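Local coordinates for protein ABC sugar (Ribose) transporter, periplasmic substrate-binding subunit (Rhodobacter sphaeroides, PDB 3L49) that probably binds a sugar in the periplasm as the substrate-binding subunit of an ABC transporter, at residues A[99-107]-A[267-275]. Sequence-based numbering, arbitrary orientation.
Sequences AINNTTSNN and EVKPFTFAP
N102, T103 and T104 pair with F271, T272 and F273 as neighbouring parallel β-strands in the N-terminal lobe's sheet of a type I periplasmic binding protein fold, where strand 271-280 flanks strand 101-105 on the side away from strand 89-92. Four backbone bonds join them: N102 N to P270 O, T272 N to N102 O, T104 N to T272 O and A274 N to T104 O, the last 2.8 Å long. Beyond the last of these bonds a water accepts from N106 N and donates to A274 O. At the other end the N101 side chain, its CG anti to the backbone N (chi1 170°), spends both amide hydrogens across the contact: ND2 gives nearly straight bonds to K269 O at 2.7 Å and T272 OG1 at 3.2 Å, both acceptors close to the amide plane. A leucine here would probably leave K269 O without this donor and the chain before strand 271-274 less firmly tied. N258 of helix 248-263 also bonds T272 OG1 and T103 OG1, while T104 OG1 is held by D93 and N102 OD1 by T91. On the face carrying T104, the F273 ring meets T104 CG2 at its edge; N106 CB lies over one ring face, 4.1 Å from the centroid.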
loop_
_atom_site.group_PDB
_atom_site.type_symbol
_atom_site.label_atom_id
_atom_site.label_comp_id
_atom_site.label_asym_id
_atom_site.label_seq_id
_atom_site.Cartn_x
_atom_site.Cartn_y
_atom_site.Cartn_z
ATOM N N ALA A 99 7.438 -14.744 8.477
ATOM C CA ALA A 99 6.684 -14.135 9.576
ATOM C C ALA A 99 5.714 -15.090 10.283
ATOM O O ALA A 99 5.067 -15.920 9.648
ATOM C CB ALA A 99 5.930 -12.909 9.067
ATOM N N ILE A 100 5.623 -14.947 11.605
ATOM C CA ILE A 100 4.590 -15.587 12.416
ATOM C C ILE A 100 3.197 -15.074 12.008
ATOM O O ILE A 100 2.246 -15.845 11.869
ATOM C CB ILE A 100 4.857 -15.326 13.927
ATOM C CG1 ILE A 100 6.056 -16.159 14.397
ATOM C CG2 ILE A 100 3.619 -15.618 14.799
ATOM C CD1 ILE A 100 6.800 -15.565 15.576
ATOM N N ASN A 101 3.104 -13.771 11.780
ATOM C CA ASN A 101 1.840 -13.107 11.509
ATOM C C ASN A 101 2.068 -11.929 10.564
ATOM O O ASN A 101 3.087 -11.244 10.644
ATOM C CB ASN A 101 1.190 -12.659 12.838
ATOM C CG ASN A 101 -0.026 -11.742 12.640
ATOM O OD1 ASN A 101 0.119 -10.531 12.467
ATOM N ND2 ASN A 101 -1.229 -12.319 12.685
ATOM N N ASN A 102 1.120 -11.717 9.663
ATOM C CA ASN A 102 1.086 -10.536 8.826
ATOM C C ASN A 102 -0.211 -9.778 9.059
ATOM O O ASN A 102 -1.268 -10.253 8.669
ATOM C CB ASN A 102 1.198 -10.929 7.350
ATOM C CG ASN A 102 1.147 -9.729 6.426
ATOM O OD1 ASN A 102 1.846 -8.736 6.635
ATOM N ND2 ASN A 102 0.322 -9.815 5.395
ATOM N N THR A 103 -0.131 -8.616 9.707
ATOM C CA THR A 103 -1.296 -7.746 9.864
ATOM C C THR A 103 -1.391 -6.813 8.653
ATOM O O THR A 103 -0.399 -6.235 8.242
ATOM C CB THR A 103 -1.256 -6.957 11.198
ATOM O OG1 THR A 103 -1.157 -7.880 12.292
ATOM C CG2 THR A 103 -2.523 -6.125 11.379
ATOM N N THR A 104 -2.589 -6.680 8.088
ATOM C CA THR A 104 -2.772 -6.064 6.771
ATOM C C THR A 104 -4.258 -5.776 6.523
ATOM O O THR A 104 -5.034 -5.741 7.460
ATOM C CB THR A 104 -2.166 -6.980 5.653
ATOM O OG1 THR A 104 -2.249 -6.343 4.370
ATOM C CG2 THR A 104 -2.849 -8.362 5.619
ATOM N N SER A 105 -4.636 -5.550 5.264
ATOM C CA SER A 105 -6.031 -5.478 4.845
ATOM C C SER A 105 -6.312 -6.617 3.881
ATOM O O SER A 105 -5.392 -7.344 3.493
ATOM C CB SER A 105 -6.314 -4.151 4.150
ATOM O OG SER A 105 -6.242 -3.076 5.062
ATOM N N ASN A 106 -7.575 -6.778 3.491
ATOM C CA ASN A 106 -7.924 -7.797 2.513
ATOM C C ASN A 106 -7.710 -7.240 1.121
ATOM O O ASN A 106 -8.613 -6.672 0.508
ATOM C CB ASN A 106 -9.358 -8.294 2.696
ATOM C CG ASN A 106 -9.658 -9.543 1.873
ATOM O OD1 ASN A 106 -8.912 -9.900 0.958
ATOM N ND2 ASN A 106 -10.759 -10.215 2.199
ATOM N N ASN A 107 -6.503 -7.442 0.618
ATOM C CA ASN A 107 -6.080 -6.824 -0.633
ATOM C C ASN A 107 -6.640 -7.527 -1.848
ATOM O O ASN A 107 -6.652 -6.969 -2.948
ATOM C CB ASN A 107 -4.558 -6.701 -0.669
ATOM C CG ASN A 107 -4.074 -5.602 0.240
ATOM O OD1 ASN A 107 -4.259 -4.425 -0.062
ATOM N ND2 ASN A 107 -3.491 -5.969 1.384
ATOM N N GLU A 267 -2.073 -18.262 21.037
ATOM C CA GLU A 267 -2.212 -18.569 19.621
ATOM C C GLU A 267 -2.525 -17.340 18.796
ATOM O O GLU A 267 -3.471 -16.601 19.075
ATOM C CB GLU A 267 -3.230 -19.688 19.367
ATOM C CG GLU A 267 -2.670 -21.104 19.603
ATOM C CD GLU A 267 -1.801 -21.639 18.453
ATOM O OE1 GLU A 267 -0.904 -20.920 17.952
ATOM O OE2 GLU A 267 -2.009 -22.807 18.060
ATOM N N VAL A 268 -1.686 -17.127 17.793
ATOM C CA VAL A 268 -1.805 -16.013 16.880
ATOM C C VAL A 268 -2.093 -16.613 15.510
ATOM O O VAL A 268 -1.463 -17.590 15.114
ATOM C CB VAL A 268 -0.496 -15.166 16.873
ATOM C CG1 VAL A 268 -0.542 -14.058 15.840
ATOM C CG2 VAL A 268 -0.246 -14.564 18.244
ATOM N N LYS A 269 -3.070 -16.041 14.814
ATOM C CA LYS A 269 -3.405 -16.426 13.445
ATOM C C LYS A 269 -2.313 -16.012 12.455
ATOM O O LYS A 269 -1.603 -15.036 12.694
ATOM C CB LYS A 269 -4.756 -15.811 13.057
ATOM C CG LYS A 269 -5.939 -16.427 13.797
ATOM C CD LYS A 269 -6.194 -17.856 13.334
ATOM C CE LYS A 269 -6.906 -18.674 14.395
ATOM N NZ LYS A 269 -8.272 -18.156 14.673
ATOM N N PRO A 270 -2.174 -16.744 11.333
ATOM C CA PRO A 270 -1.147 -16.390 10.337
ATOM C C PRO A 270 -1.307 -14.996 9.710
ATOM O O PRO A 270 -0.336 -14.453 9.187
ATOM C CB PRO A 270 -1.314 -17.473 9.266
ATOM C CG PRO A 270 -2.705 -17.970 9.444
ATOM C CD PRO A 270 -2.926 -17.942 10.918
ATOM N N PHE A 271 -2.518 -14.438 9.758
ATOM C CA PHE A 271 -2.781 -13.068 9.299
ATOM C C PHE A 271 -3.910 -12.407 10.086
ATOM O O PHE A 271 -4.726 -13.079 10.714
ATOM C CB PHE A 271 -3.062 -13.011 7.781
ATOM C CG PHE A 271 -4.225 -13.867 7.336
ATOM C CD1 PHE A 271 -4.025 -15.192 6.959
ATOM C CD2 PHE A 271 -5.519 -13.345 7.285
ATOM C CE1 PHE A 271 -5.090 -15.985 6.550
ATOM C CE2 PHE A 271 -6.593 -14.137 6.884
ATOM C CZ PHE A 271 -6.374 -15.456 6.513
ATOM N N THR A 272 -3.937 -11.083 10.056
ATOM C CA THR A 272 -5.021 -10.304 10.647
ATOM C C THR A 272 -5.386 -9.200 9.661
ATOM O O THR A 272 -4.521 -8.431 9.254
ATOM C CB THR A 272 -4.594 -9.686 11.987
ATOM O OG1 THR A 272 -4.005 -10.703 12.801
ATOM C CG2 THR A 272 -5.781 -9.097 12.726
ATOM N N PHE A 273 -6.652 -9.142 9.261
ATOM C CA PHE A 273 -7.143 -8.049 8.428
ATOM C C PHE A 273 -7.764 -6.931 9.272
ATOM O O PHE A 273 -8.487 -7.202 10.228
ATOM C CB PHE A 273 -8.195 -8.532 7.422
ATOM C CG PHE A 273 -7.679 -9.499 6.398
ATOM C CD1 PHE A 273 -8.526 -10.467 5.870
ATOM C CD2 PHE A 273 -6.361 -9.452 5.957
ATOM C CE1 PHE A 273 -8.070 -11.369 4.909
ATOM C CE2 PHE A 273 -5.896 -10.351 5.005
ATOM C CZ PHE A 273 -6.751 -11.309 4.476
ATOM N N ALA A 274 -7.467 -5.681 8.921
ATOM C CA ALA A 274 -8.285 -4.540 9.340
ATOM C C ALA A 274 -9.335 -4.353 8.246
ATOM O O ALA A 274 -9.128 -4.826 7.133
ATOM C CB ALA A 274 -7.435 -3.287 9.498
ATOM N N PRO A 275 -10.486 -3.726 8.569
ATOM C CA PRO A 275 -11.469 -3.443 7.521
ATOM C C PRO A 275 -11.031 -2.332 6.572
ATOM O O PRO A 275 -10.225 -1.476 6.936
ATOM C CB PRO A 275 -12.700 -2.970 8.307
ATOM C CG PRO A 275 -12.446 -3.367 9.727
ATOM C CD PRO A 275 -10.975 -3.303 9.894
HETATM O O HOH W 1 -9.709 -5.590 4.758
#